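Local atomic coordinates of inositol-1,4,5-trisphosphate 5-phosphatase 1 (Schizosaccharomyces pombe, PDB entry 1I9Z), a protein that removes the 5-phosphate from soluble and lipid inositol phosphates, here through its catalytic 5-phosphatase domain, and so controls cellular levels of phosphatidylinositol 4,5-bisphosphate. Residues 39-44 with 88-93; 57-62 with 115-120; 251-256 with 291-296. One frame throughout, in Å; residues are numbered along the deposited sequence.

Contact 1: residues 39-44 with 88-93; sequences ATTKLE and VKRLLN
Leu91 pushes its two methyls from helix 78-94 into the bend of the chain at 39-44, and this is the heart of the contact. Leu91 CD1 lies 3.3 Å from the carbonyl oxygen Thr41 O, while Leu91 CD2 sits against the same oxygen and 3.6 Å from Leu43 CB. The two leucine side chains cross at about a right angle, and Leu91 CD2 meets Leu43 at CB first, with CG and CD1 close behind. CG of Leu91 is anti to the backbone N (chi1 -163°), which swings the fork out from the helix surface toward the loop. Glu44, next after Leu43, adds a looser touch: its chain is bent at chi2, and Glu44 OE2 comes to 3.9 Å from Leu91 CD1. At the more exposed side, Thr41 CG2 lies over one face of the Arg90 guanidinium, 3.7 Å from Arg90 NH1 and offset toward the rim of the group. The far end of that arginine is held within its own helix, where NH2 is hydrogen-bonded to Ser86 OG.

No hydrogen bond joins the two segments. Within the loop, Thr40 OG1 accepts from Lys42 N at 3.0 Å, an ST turn, and Lys42 is the centre of an inverse gamma turn that leads to Leu43, the N-cap of helix 44-47. Lys42 O is hydrogen-bonded to the hydroxyl of Tyr303. The loop after strand 20-33 lies along helix 78-94, with Leu43 on Leu301 and Leu91 on Phe48, while the helix itself packs against strand 113-120.

Contact 2: residues 57-62 with 115-120; sequences IYVVGF and LMIFCK
Strands 57-62 and 115-120 run antiparallel, their axes 4.6 Å apart at an angle of 169°, with Tyr58-Phe118 and Val60-Met116 as the hydrogen-bonded pairs. Each pair is closed by two N-H...O bonds; Val60 N to Met116 O, at 2.9 Å, is nearly straight at 173°. In the non-hydrogen-bonded pairs that alternate with them, CA-H groups of Ile57, Leu115 and Ile117 approach carbonyl oxygens of the partner strand.

Ile57, Val59, Leu115, Ile117 and Cys119 share one face. Val59 and Ile117 stand side by side, pointing the same way, and Val59 CG1 also meets Leu115 CD1 at 3.8 Å. Gly61 has no side chain, and Leu115 CD1 lies 4.1 Å from Gly61 CA. This face packs on strand 147-155 through Phe153, Val149 and Ile151, so it belongs to the interface of the two-sheet sandwich that defines the DNase I-like fold of this phosphatase family.

The other face carries Tyr58, Val60, Met116 and Phe118; helix 78-94 packs on it through Met116, which touches Glu85, and Phe118. Met116 CG sits between the backbone N and the carbonyl carbon (chi1 54°), 3.9 Å from Val60 CB; from there the chain bends at chi3 and carries Met116 CE to 3.6 Å from Phe62 CE1. Met116 SD lies in the plane of the Phe62 ring, a Met-aromatic contact at the edge, 5.2 Å from the centroid. With Met116 cut back to an alanine, the edge of the Phe62 ring would probably lose its sulfur and methyl partner and a gap would open beside Val60. Phe62 also meets the ring of Trp84, and Phe118 touches Gln104 of strand 102-110.

Contact 3: residues 251-256 with 291-296; sequences SELPIT and LVPHSY
Strand 292-298 is an outermost strand of the six-stranded sheet, and the loop 251-256 lies against it, with Tyr296 as the main point of attachment. The tyrosine CG is anti to the backbone N (chi1 -178°), which carries the ring across to the loop and its hydroxyl to the carboxylate of Glu252. Tyr296 OH donates to Glu252 OE2 over 2.6 Å, and the oxygen receives it on its anti lone pair, the one turned away from OE1. OE2 lies in the plane of the ring, at its edge, although the carboxylate itself is turned 48° from that plane. The same oxygen makes a salt bridge with Arg284, which probably favours the charged carboxylate, while the tyrosine hydroxyl also accepts from the backbone N of Ile285.

Along the same edge of the ring, Leu253 O comes to 3.6 Å from Tyr296 CE1, and Leu253 CB packs on CD1. Ile255 CG1 approaches Tyr296 CE1 obliquely at 3.7 Å. Earlier in the strand, Leu253 divides its two methyls: Leu253 CD1 rests on Pro293 CG at 3.6 Å, and Leu253 CD2 lies 3.5 Å from His294 O. One water ties the backbones together, donating to Pro254 O and, at 2.7 Å, to Tyr296 O, while accepting from Thr256 N. Thr256 OG1 is hydrogen-bonded to the side chain of Gln297.

Arg284 and Ile285 belong to strand 283-288, the edge of the five-stranded sheet. The contact thus sits where the loop and the edge strands of both sheets come together, along one margin of the beta sandwich typical of the DNase I-like fold.

Overall arrangement
Contacts 1 and 2 are neighbours, their centres 12 Å apart, and they touch: Val88, Lys89 and Leu92 of helix 78-94 pack on Phe118, and Leu92 also on Tyr58. Their segments alternate along the chain, strand 57-63 leading on to that helix, so loop, helix and strands form one layered unit. Contact 3 comes later in sequence, after both are closed. It lies about 18 Å from contact 2 and 25 Å from contact 1, centre to centre, without touching either. Contacts 2 and 3 nevertheless share the six-stranded sheet, one between inner strands and the other on outermost strand 292-298, so the three span one catalytic domain from helical cover to sheet margin.

Contact 1: residues 39-44 with 88-93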
ATOM      1  N   ALA A  39       2.314  -5.930 -21.326  1.00 20.64           N
ATOM      2  CA  ALA A  39       3.454  -5.945 -20.443  1.00 20.29           C
ATOM      3  C   ALA A  39       4.653  -5.385 -21.174  1.00 21.48           C
ATOM      4  O   ALA A  39       4.828  -5.652 -22.366  1.00 21.82           O
ATOM      5  CB  ALA A  39       3.754  -7.377 -20.029  1.00 20.51           C
ATOM      6  N   THR A  40       5.505  -4.638 -20.477  1.00 20.53           N
ATOM      7  CA  THR A  40       6.704  -4.069 -21.129  1.00 20.97           C
ATOM      8  C   THR A  40       7.679  -3.735 -20.027  1.00 22.37           C
ATOM      9  O   THR A  40       7.249  -3.485 -18.896  1.00 20.78           O
ATOM     10  CB  THR A  40       6.337  -2.766 -21.927  1.00 20.44           C
ATOM     11  OG1 THR A  40       7.549  -2.124 -22.405  1.00 21.32           O
ATOM     12  CG2 THR A  40       5.550  -1.763 -21.029  1.00 19.94           C
ATOM     13  N   THR A  41       8.988  -3.725 -20.322  1.00 21.01           N
ATOM     14  CA  THR A  41       9.975  -3.366 -19.320  1.00 21.57           C
ATOM     15  C   THR A  41      10.210  -1.868 -19.425  1.00 20.50           C
ATOM     16  O   THR A  41      11.011  -1.328 -18.694  1.00 23.67           O
ATOM     17  CB  THR A  41      11.342  -4.032 -19.599  1.00 24.18           C
ATOM     18  OG1 THR A  41      11.714  -3.719 -20.951  1.00 23.96           O
ATOM     19  CG2 THR A  41      11.229  -5.553 -19.499  1.00 24.53           C
ATOM     20  N   LYS A  42       9.521  -1.193 -20.318  1.00 21.06           N
ATOM     21  CA  LYS A  42       9.770   0.247 -20.463  1.00 23.17           C
ATOM     22  C   LYS A  42       8.950   1.011 -19.409  1.00 21.75           C
ATOM     23  O   LYS A  42       8.041   1.760 -19.750  1.00 21.99           O
ATOM     24  CB  LYS A  42       9.381   0.743 -21.863  1.00 25.83           C
ATOM     25  CG  LYS A  42      10.126   0.042 -23.006  1.00 31.37           C
ATOM     26  CD  LYS A  42      11.502   0.593 -23.140  1.00 37.96           C
ATOM     27  CE  LYS A  42      12.469  -0.047 -22.170  1.00 41.80           C
ATOM     28  NZ  LYS A  42      13.909   0.187 -22.617  1.00 45.82           N
ATOM     29  N   LEU A  43       9.379   0.865 -18.161  1.00 21.23           N
ATOM     30  CA  LEU A  43       8.717   1.499 -17.000  1.00 19.93           C
ATOM     31  C   LEU A  43       9.677   2.281 -16.149  1.00 19.52           C
ATOM     32  O   LEU A  43       9.402   2.585 -14.978  1.00 20.31           O
ATOM     33  CB  LEU A  43       8.143   0.373 -16.129  1.00 17.96           C
ATOM     34  CG  LEU A  43       7.321  -0.725 -16.820  1.00 19.81           C
ATOM     35  CD1 LEU A  43       7.000  -1.857 -15.818  1.00 17.41           C
ATOM     36  CD2 LEU A  43       5.993  -0.119 -17.346  1.00 18.83           C
ATOM     37  N   GLU A  44      10.865   2.589 -16.674  1.00 20.10           N
ATOM     38  CA  GLU A  44      11.875   3.256 -15.835  1.00 22.46           C
ATOM     39  C   GLU A  44      11.386   4.511 -15.089  1.00 21.52           C
ATOM     40  O   GLU A  44      11.758   4.741 -13.935  1.00 24.65           O
ATOM     41  CB  GLU A  44      13.098   3.642 -16.717  1.00 25.54           C
ATOM     42  CG  GLU A  44      13.491   2.573 -17.806  1.00 33.67           C
ATOM     43  CD  GLU A  44      12.431   2.234 -18.935  1.00 35.57           C
ATOM     44  OE1 GLU A  44      11.769   3.106 -19.612  1.00 35.64           O
ATOM     45  OE2 GLU A  44      12.299   1.000 -19.161  1.00 43.09           O
ATOM     46  N   VAL A  88       8.871  -6.626 -14.434  1.00 19.43           N
ATOM     47  CA  VAL A  88       9.339  -5.894 -13.273  1.00 20.33           C
ATOM     48  C   VAL A  88      10.630  -6.486 -12.719  1.00 21.44           C
ATOM     49  O   VAL A  88      11.606  -5.755 -12.395  1.00 22.26           O
ATOM     50  CB  VAL A  88       8.221  -5.890 -12.174  1.00 21.60           C
ATOM     51  CG1 VAL A  88       8.740  -5.235 -10.909  1.00 22.10           C
ATOM     52  CG2 VAL A  88       6.993  -5.179 -12.712  1.00 19.20           C
ATOM     53  N   LYS A  89      10.678  -7.814 -12.618  1.00 20.10           N
ATOM     54  CA  LYS A  89      11.865  -8.462 -12.099  1.00 24.14           C
ATOM     55  C   LYS A  89      13.082  -8.122 -12.982  1.00 23.99           C
ATOM     56  O   LYS A  89      14.161  -7.852 -12.471  1.00 24.57           O
ATOM     57  CB  LYS A  89      11.648  -9.988 -12.083  1.00 25.99           C
ATOM     58  CG  LYS A  89      12.734 -10.848 -11.376  1.00 32.53           C
ATOM     59  CD  LYS A  89      12.416 -12.411 -11.487  1.00 36.04           C
ATOM     60  CE  LYS A  89      11.157 -12.887 -10.603  1.00 40.18           C
ATOM     61  NZ  LYS A  89       9.695 -12.508 -11.008  1.00 38.85           N
ATOM     62  N   ARG A  90      12.905  -8.148 -14.298  1.00 24.42           N
ATOM     63  CA  ARG A  90      14.073  -7.861 -15.201  1.00 26.98           C
ATOM     64  C   ARG A  90      14.545  -6.426 -14.964  1.00 26.64           C
ATOM     65  O   ARG A  90      15.735  -6.112 -14.903  1.00 23.91           O
ATOM     66  CB  ARG A  90      13.688  -8.000 -16.666  1.00 28.59           C
ATOM     67  CG  ARG A  90      14.440  -9.108 -17.384  1.00 36.83           C
ATOM     68  CD  ARG A  90      13.936  -9.319 -18.822  1.00 38.70           C
ATOM     69  NE  ARG A  90      12.546  -9.777 -18.808  1.00 44.27           N
ATOM     70  CZ  ARG A  90      11.669  -9.571 -19.794  1.00 44.51           C
ATOM     71  NH1 ARG A  90      12.041  -8.907 -20.886  1.00 45.46           N
ATOM     72  NH2 ARG A  90      10.424 -10.012 -19.690  1.00 42.96           N
ATOM     73  N   LEU A  91      13.589  -5.546 -14.833  1.00 24.42           N
ATOM     74  CA  LEU A  91      13.917  -4.153 -14.623  1.00 26.74           C
ATOM     75  C   LEU A  91      14.620  -3.905 -13.283  1.00 26.23           C
ATOM     76  O   LEU A  91      15.667  -3.206 -13.219  1.00 26.82           O
ATOM     77  CB  LEU A  91      12.596  -3.380 -14.801  1.00 28.57           C
ATOM     78  CG  LEU A  91      12.488  -1.892 -15.042  1.00 33.95           C
ATOM     79  CD1 LEU A  91      13.273  -1.390 -16.296  1.00 32.88           C
ATOM     80  CD2 LEU A  91      10.985  -1.657 -15.221  1.00 32.94           C
ATOM     81  N   LEU A  92      14.122  -4.500 -12.193  1.00 25.28           N
ATOM     82  CA  LEU A  92      14.774  -4.334 -10.894  1.00 24.65           C
ATOM     83  C   LEU A  92      16.212  -4.939 -10.868  1.00 27.78           C
ATOM     84  O   LEU A  92      17.134  -4.379 -10.260  1.00 26.90           O
ATOM     85  CB  LEU A  92      13.953  -5.027  -9.799  1.00 24.25           C
ATOM     86  CG  LEU A  92      12.614  -4.390  -9.497  1.00 23.44           C
ATOM     87  CD1 LEU A  92      11.903  -5.174  -8.378  1.00 23.57           C
ATOM     88  CD2 LEU A  92      12.876  -2.929  -9.076  1.00 26.56           C
ATOM     89  N   ASN A  93      16.386  -6.091 -11.506  1.00 28.52           N
ATOM     90  CA  ASN A  93      17.685  -6.719 -11.483  1.00 30.05           C
ATOM     91  C   ASN A  93      18.671  -6.038 -12.405  1.00 31.07           C
ATOM     92  O   ASN A  93      19.898  -6.061 -12.146  1.00 30.37           O
ATOM     93  CB  ASN A  93      17.525  -8.204 -11.770  1.00 31.05           C
ATOM     94  CG  ASN A  93      16.971  -8.951 -10.560  1.00 32.79           C
ATOM     95  OD1 ASN A  93      17.542  -8.903  -9.470  1.00 35.18           O
ATOM     96  ND2 ASN A  93      15.864  -9.631 -10.748  1.00 34.77           N
TER

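Contact 2: residues 57-62 with 115-120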
ATOM      1  N   ILE A  57      12.130  -2.936  -0.561  1.00 19.43           N
ATOM      2  CA  ILE A  57      10.934  -3.685  -0.919  1.00 19.45           C
ATOM      3  C   ILE A  57      10.161  -2.868  -1.938  1.00 19.46           C
ATOM      4  O   ILE A  57       9.962  -1.681  -1.711  1.00 18.00           O
ATOM      5  CB  ILE A  57      10.039  -3.899   0.341  1.00 17.66           C
ATOM      6  CG1 ILE A  57      10.866  -4.600   1.420  1.00 19.87           C
ATOM      7  CG2 ILE A  57       8.796  -4.748   0.007  1.00 18.80           C
ATOM      8  CD1 ILE A  57      10.127  -4.814   2.747  1.00 21.32           C
ATOM      9  N   TYR A  58       9.808  -3.512  -3.067  1.00 17.16           N
ATOM     10  CA  TYR A  58       8.944  -2.912  -4.063  1.00 16.88           C
ATOM     11  C   TYR A  58       7.572  -3.607  -4.014  1.00 17.40           C
ATOM     12  O   TYR A  58       7.476  -4.866  -4.151  1.00 16.72           O
ATOM     13  CB  TYR A  58       9.491  -3.050  -5.481  1.00 18.14           C
ATOM     14  CG  TYR A  58      10.587  -2.107  -5.765  1.00 19.98           C
ATOM     15  CD1 TYR A  58      11.862  -2.382  -5.316  1.00 19.64           C
ATOM     16  CD2 TYR A  58      10.344  -0.891  -6.448  1.00 20.54           C
ATOM     17  CE1 TYR A  58      12.900  -1.478  -5.492  1.00 22.87           C
ATOM     18  CE2 TYR A  58      11.419   0.040  -6.662  1.00 19.71           C
ATOM     19  CZ  TYR A  58      12.679  -0.279  -6.149  1.00 23.13           C
ATOM     20  OH  TYR A  58      13.736   0.593  -6.208  1.00 23.95           O
ATOM     21  N   VAL A  59       6.507  -2.806  -3.832  1.00 15.11           N
ATOM     22  CA  VAL A  59       5.155  -3.367  -3.763  1.00 15.57           C
ATOM     23  C   VAL A  59       4.446  -2.774  -4.969  1.00 15.51           C
ATOM     24  O   VAL A  59       4.241  -1.571  -5.069  1.00 15.88           O
ATOM     25  CB  VAL A  59       4.440  -2.973  -2.389  1.00 15.99           C
ATOM     26  CG1 VAL A  59       2.936  -3.472  -2.420  1.00 14.59           C
ATOM     27  CG2 VAL A  59       5.232  -3.598  -1.197  1.00 15.50           C
ATOM     28  N   VAL A  60       4.083  -3.628  -5.928  1.00 14.35           N
ATOM     29  CA  VAL A  60       3.454  -3.194  -7.160  1.00 13.91           C
ATOM     30  C   VAL A  60       2.054  -3.766  -7.339  1.00 14.05           C
ATOM     31  O   VAL A  60       1.861  -4.992  -7.311  1.00 15.94           O
ATOM     32  CB  VAL A  60       4.319  -3.641  -8.381  1.00 13.47           C
ATOM     33  CG1 VAL A  60       3.772  -3.022  -9.699  1.00 14.48           C
ATOM     34  CG2 VAL A  60       5.830  -3.249  -8.145  1.00 15.20           C
ATOM     35  N   GLY A  61       1.086  -2.870  -7.537  1.00 13.28           N
ATOM     36  CA  GLY A  61      -0.272  -3.268  -7.754  1.00 13.48           C
ATOM     37  C   GLY A  61      -0.751  -2.801  -9.110  1.00 15.47           C
ATOM     38  O   GLY A  61      -0.558  -1.617  -9.517  1.00 15.80           O
ATOM     39  N   PHE A  62      -1.365  -3.731  -9.839  1.00 13.78           N
ATOM     40  CA  PHE A  62      -1.933  -3.446 -11.149  1.00 11.29           C
ATOM     41  C   PHE A  62      -3.430  -3.631 -11.137  1.00 12.53           C
ATOM     42  O   PHE A  62      -3.958  -4.504 -10.363  1.00 13.59           O
ATOM     43  CB  PHE A  62      -1.390  -4.437 -12.244  1.00 12.50           C
ATOM     44  CG  PHE A  62       0.060  -4.261 -12.527  1.00 12.83           C
ATOM     45  CD1 PHE A  62       0.976  -5.189 -12.085  1.00 14.29           C
ATOM     46  CD2 PHE A  62       0.507  -3.167 -13.264  1.00 14.65           C
ATOM     47  CE1 PHE A  62       2.384  -5.027 -12.395  1.00 15.03           C
ATOM     48  CE2 PHE A  62       1.918  -2.990 -13.574  1.00 15.88           C
ATOM     49  CZ  PHE A  62       2.832  -3.931 -13.138  1.00 14.76           C
ATOM     50  N   LEU A 115      -1.262  -8.043  -7.251  1.00 15.32           N
ATOM     51  CA  LEU A 115      -0.311  -7.454  -6.306  1.00 14.63           C
ATOM     52  C   LEU A 115       0.931  -8.335  -6.341  1.00 15.10           C
ATOM     53  O   LEU A 115       0.840  -9.566  -6.283  1.00 15.66           O
ATOM     54  CB  LEU A 115      -0.895  -7.471  -4.845  1.00 14.85           C
ATOM     55  CG  LEU A 115      -0.001  -6.789  -3.802  1.00 16.01           C
ATOM     56  CD1 LEU A 115       0.081  -5.220  -4.119  1.00 15.63           C
ATOM     57  CD2 LEU A 115      -0.598  -7.071  -2.356  1.00 15.45           C
ATOM     58  N   MET A 116       2.094  -7.725  -6.492  1.00 14.79           N
ATOM     59  CA  MET A 116       3.297  -8.528  -6.479  1.00 14.85           C
ATOM     60  C   MET A 116       4.316  -7.784  -5.643  1.00 14.89           C
ATOM     61  O   MET A 116       4.441  -6.522  -5.733  1.00 16.33           O
ATOM     62  CB  MET A 116       3.806  -8.763  -7.920  1.00 16.81           C
ATOM     63  CG  MET A 116       4.001  -7.485  -8.679  1.00 17.86           C
ATOM     64  SD  MET A 116       4.316  -7.816 -10.518  1.00 18.40           S
ATOM     65  CE  MET A 116       2.838  -8.319 -11.090  1.00 16.49           C
ATOM     66  N   ILE A 117       5.058  -8.540  -4.829  1.00 13.64           N
ATOM     67  CA  ILE A 117       6.016  -7.915  -3.924  1.00 14.14           C
ATOM     68  C   ILE A 117       7.427  -8.495  -4.159  1.00 17.04           C
ATOM     69  O   ILE A 117       7.597  -9.732  -4.228  1.00 15.84           O
ATOM     70  CB  ILE A 117       5.551  -8.147  -2.451  1.00 14.25           C
ATOM     71  CG1 ILE A 117       4.206  -7.406  -2.200  1.00 13.10           C
ATOM     72  CG2 ILE A 117       6.677  -7.575  -1.470  1.00 15.37           C
ATOM     73  CD1 ILE A 117       3.753  -7.450  -0.717  1.00 16.38           C
ATOM     74  N   PHE A 118       8.392  -7.588  -4.387  1.00 16.75           N
ATOM     75  CA  PHE A 118       9.789  -7.961  -4.587  1.00 19.39           C
ATOM     76  C   PHE A 118      10.656  -7.396  -3.464  1.00 19.97           C
ATOM     77  O   PHE A 118      10.362  -6.315  -2.937  1.00 22.15           O
ATOM     78  CB  PHE A 118      10.303  -7.405  -5.900  1.00 22.00           C
ATOM     79  CG  PHE A 118       9.564  -7.899  -7.096  1.00 25.45           C
ATOM     80  CD1 PHE A 118       8.394  -7.266  -7.528  1.00 26.70           C
ATOM     81  CD2 PHE A 118      10.056  -8.987  -7.818  1.00 27.96           C
ATOM     82  CE1 PHE A 118       7.738  -7.727  -8.667  1.00 27.36           C
ATOM     83  CE2 PHE A 118       9.386  -9.437  -8.961  1.00 29.21           C
ATOM     84  CZ  PHE A 118       8.244  -8.804  -9.362  1.00 26.46           C
ATOM     85  N   CYS A 119      11.709  -8.087  -3.057  1.00 19.78           N
ATOM     86  CA  CYS A 119      12.599  -7.496  -2.037  1.00 19.84           C
ATOM     87  C   CYS A 119      14.024  -7.841  -2.423  1.00 21.87           C
ATOM     88  O   CYS A 119      14.262  -8.734  -3.285  1.00 19.11           O
ATOM     89  CB  CYS A 119      12.304  -8.045  -0.636  1.00 20.54           C
ATOM     90  SG  CYS A 119      12.386  -9.851  -0.499  1.00 21.04           S
ATOM     91  N   LYS A 120      14.964  -7.124  -1.815  1.00 22.44           N
ATOM     92  CA  LYS A 120      16.368  -7.429  -2.060  1.00 23.74           C
ATOM     93  C   LYS A 120      16.592  -8.849  -1.510  1.00 23.86           C
ATOM     94  O   LYS A 120      15.986  -9.229  -0.501  1.00 22.01           O
ATOM     95  CB  LYS A 120      17.234  -6.462  -1.287  1.00 25.03           C
ATOM     96  CG  LYS A 120      17.268  -5.074  -1.856  1.00 22.62           C
ATOM     97  CD  LYS A 120      17.973  -4.140  -0.824  1.00 22.83           C
ATOM     98  CE  LYS A 120      18.294  -2.747  -1.392  1.00 25.00           C
ATOM     99  NZ  LYS A 120      18.917  -1.920  -0.249  1.00 27.23           N
TER

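Contact 3: residues 251-256 with 291-296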
ATOM      1  N   SER A 251      -3.983   7.799   6.298  1.00 18.09           N
ATOM      2  CA  SER A 251      -3.580   9.123   5.876  1.00 20.63           C
ATOM      3  C   SER A 251      -3.187   9.096   4.421  1.00 21.54           C
ATOM      4  O   SER A 251      -2.878   8.022   3.885  1.00 22.61           O
ATOM      5  CB  SER A 251      -2.372   9.614   6.702  1.00 21.94           C
ATOM      6  OG  SER A 251      -2.769   9.759   8.085  1.00 23.01           O
ATOM      7  N   GLU A 252      -3.257  10.273   3.787  1.00 19.59           N
ATOM      8  CA  GLU A 252      -2.813  10.428   2.409  1.00 18.09           C
ATOM      9  C   GLU A 252      -1.937  11.658   2.412  1.00 21.25           C
ATOM     10  O   GLU A 252      -2.273  12.642   3.121  1.00 19.76           O
ATOM     11  CB  GLU A 252      -3.993  10.652   1.456  1.00 17.58           C
ATOM     12  CG  GLU A 252      -3.560  10.688  -0.013  1.00 18.43           C
ATOM     13  CD  GLU A 252      -4.707  10.907  -0.960  1.00 17.84           C
ATOM     14  OE1 GLU A 252      -5.664  11.665  -0.624  1.00 16.44           O
ATOM     15  OE2 GLU A 252      -4.648  10.376  -2.087  1.00 17.85           O
ATOM     16  N   LEU A 253      -0.800  11.608   1.711  1.00 18.50           N
ATOM     17  CA  LEU A 253       0.018  12.801   1.598  1.00 19.75           C
ATOM     18  C   LEU A 253      -0.773  13.745   0.709  1.00 18.98           C
ATOM     19  O   LEU A 253      -1.648  13.336  -0.040  1.00 17.36           O
ATOM     20  CB  LEU A 253       1.349  12.501   0.879  1.00 20.83           C
ATOM     21  CG  LEU A 253       2.628  12.593   1.698  1.00 25.75           C
ATOM     22  CD1 LEU A 253       2.348  12.276   3.105  1.00 28.68           C
ATOM     23  CD2 LEU A 253       3.777  11.812   1.058  1.00 23.92           C
ATOM     24  N   PRO A 254      -0.477  15.059   0.808  1.00 20.03           N
ATOM     25  CA  PRO A 254      -1.137  16.074  -0.009  1.00 19.06           C
ATOM     26  C   PRO A 254      -0.839  15.716  -1.481  1.00 18.63           C
ATOM     27  O   PRO A 254       0.291  15.307  -1.803  1.00 17.82           O
ATOM     28  CB  PRO A 254      -0.389  17.378   0.341  1.00 20.25           C
ATOM     29  CG  PRO A 254       0.004  17.179   1.801  1.00 23.24           C
ATOM     30  CD  PRO A 254       0.436  15.665   1.821  1.00 21.21           C
ATOM     31  N   ILE A 255      -1.839  15.882  -2.349  1.00 18.18           N
ATOM     32  CA  ILE A 255      -1.685  15.591  -3.774  1.00 18.34           C
ATOM     33  C   ILE A 255      -1.230  16.840  -4.492  1.00 20.23           C
ATOM     34  O   ILE A 255      -1.911  17.895  -4.419  1.00 19.29           O
ATOM     35  CB  ILE A 255      -3.031  15.088  -4.365  1.00 18.91           C
ATOM     36  CG1 ILE A 255      -3.351  13.716  -3.746  1.00 19.26           C
ATOM     37  CG2 ILE A 255      -3.005  15.052  -5.899  1.00 17.87           C
ATOM     38  CD1 ILE A 255      -4.770  13.282  -4.065  1.00 19.05           C
ATOM     39  N   THR A 256      -0.065  16.739  -5.124  1.00 19.30           N
ATOM     40  CA  THR A 256       0.491  17.846  -5.887  1.00 21.07           C
ATOM     41  C   THR A 256       0.563  17.526  -7.375  1.00 21.40           C
ATOM     42  O   THR A 256       1.119  18.318  -8.163  1.00 22.05           O
ATOM     43  CB  THR A 256       1.887  18.231  -5.378  1.00 22.98           C
ATOM     44  OG1 THR A 256       2.788  17.118  -5.555  1.00 21.71           O
ATOM     45  CG2 THR A 256       1.818  18.590  -3.851  1.00 24.56           C
ATOM     46  N   LEU A 291       4.397   4.756   9.495  1.00 24.37           N
ATOM     47  CA  LEU A 291       5.348   4.813   8.404  1.00 24.05           C
ATOM     48  C   LEU A 291       5.792   6.256   8.282  1.00 24.64           C
ATOM     49  O   LEU A 291       5.052   7.147   8.681  1.00 26.07           O
ATOM     50  CB  LEU A 291       4.668   4.423   7.070  1.00 23.47           C
ATOM     51  CG  LEU A 291       4.380   2.937   6.937  1.00 22.75           C
ATOM     52  CD1 LEU A 291       3.592   2.645   5.615  1.00 21.69           C
ATOM     53  CD2 LEU A 291       5.753   2.211   6.945  1.00 22.98           C
ATOM     54  N   VAL A 292       6.974   6.497   7.733  1.00 24.30           N
ATOM     55  CA  VAL A 292       7.405   7.881   7.476  1.00 24.39           C
ATOM     56  C   VAL A 292       7.278   8.052   5.961  1.00 22.98           C
ATOM     57  O   VAL A 292       8.032   7.460   5.204  1.00 23.53           O
ATOM     58  CB  VAL A 292       8.868   8.106   7.900  1.00 25.63           C
ATOM     59  CG1 VAL A 292       9.311   9.540   7.493  1.00 28.33           C
ATOM     60  CG2 VAL A 292       8.988   7.897   9.434  1.00 27.17           C
ATOM     61  N   PRO A 293       6.298   8.846   5.495  1.00 23.81           N
ATOM     62  CA  PRO A 293       6.088   9.072   4.064  1.00 22.69           C
ATOM     63  C   PRO A 293       7.016  10.074   3.455  1.00 24.53           C
ATOM     64  O   PRO A 293       7.381  11.097   4.083  1.00 24.65           O
ATOM     65  CB  PRO A 293       4.627   9.531   4.000  1.00 22.52           C
ATOM     66  CG  PRO A 293       4.528  10.348   5.302  1.00 22.80           C
ATOM     67  CD  PRO A 293       5.207   9.455   6.296  1.00 22.76           C
ATOM     68  N   HIS A 294       7.443   9.800   2.233  1.00 23.21           N
ATOM     69  CA  HIS A 294       8.306  10.716   1.574  1.00 25.38           C
ATOM     70  C   HIS A 294       7.675  11.291   0.327  1.00 23.89           C
ATOM     71  O   HIS A 294       7.156  12.415   0.361  1.00 25.92           O
ATOM     72  CB  HIS A 294       9.665  10.061   1.303  1.00 27.49           C
ATOM     73  CG  HIS A 294      10.513   9.978   2.539  1.00 33.74           C
ATOM     74  ND1 HIS A 294      10.459   8.918   3.421  1.00 37.01           N
ATOM     75  CD2 HIS A 294      11.372  10.872   3.089  1.00 36.53           C
ATOM     76  CE1 HIS A 294      11.246   9.158   4.457  1.00 36.69           C
ATOM     77  NE2 HIS A 294      11.812  10.339   4.281  1.00 38.81           N
ATOM     78  N   SER A 295       7.655  10.534  -0.752  1.00 21.38           N
ATOM     79  CA  SER A 295       7.119  11.023  -2.029  1.00 20.50           C
ATOM     80  C   SER A 295       5.747  10.450  -2.354  1.00 18.62           C
ATOM     81  O   SER A 295       5.362   9.375  -1.856  1.00 17.35           O
ATOM     82  CB  SER A 295       8.068  10.652  -3.182  1.00 24.05           C
ATOM     83  OG  SER A 295       9.340  11.199  -2.954  1.00 25.07           O
ATOM     84  N   TYR A 296       5.006  11.174  -3.185  1.00 16.62           N
ATOM     85  CA  TYR A 296       3.687  10.688  -3.646  1.00 16.21           C
ATOM     86  C   TYR A 296       3.493  11.383  -4.961  1.00 17.94           C
ATOM     87  O   TYR A 296       3.163  12.594  -4.997  1.00 17.66           O
ATOM     88  CB  TYR A 296       2.578  11.109  -2.655  1.00 16.78           C
ATOM     89  CG  TYR A 296       1.154  10.651  -2.966  1.00 14.42           C
ATOM     90  CD1 TYR A 296       0.072  11.373  -2.512  1.00 14.03           C
ATOM     91  CD2 TYR A 296       0.895   9.411  -3.620  1.00 15.65           C
ATOM     92  CE1 TYR A 296      -1.243  10.881  -2.633  1.00 14.72           C
ATOM     93  CE2 TYR A 296      -0.415   8.936  -3.785  1.00 13.91           C
ATOM     94  CZ  TYR A 296      -1.486   9.659  -3.268  1.00 14.48           C
ATOM     95  OH  TYR A 296      -2.782   9.122  -3.313  1.00 16.28           O
TER
HETATM   96  O   HOH W   1       1.757  14.745  -4.142  1.00 18.49           O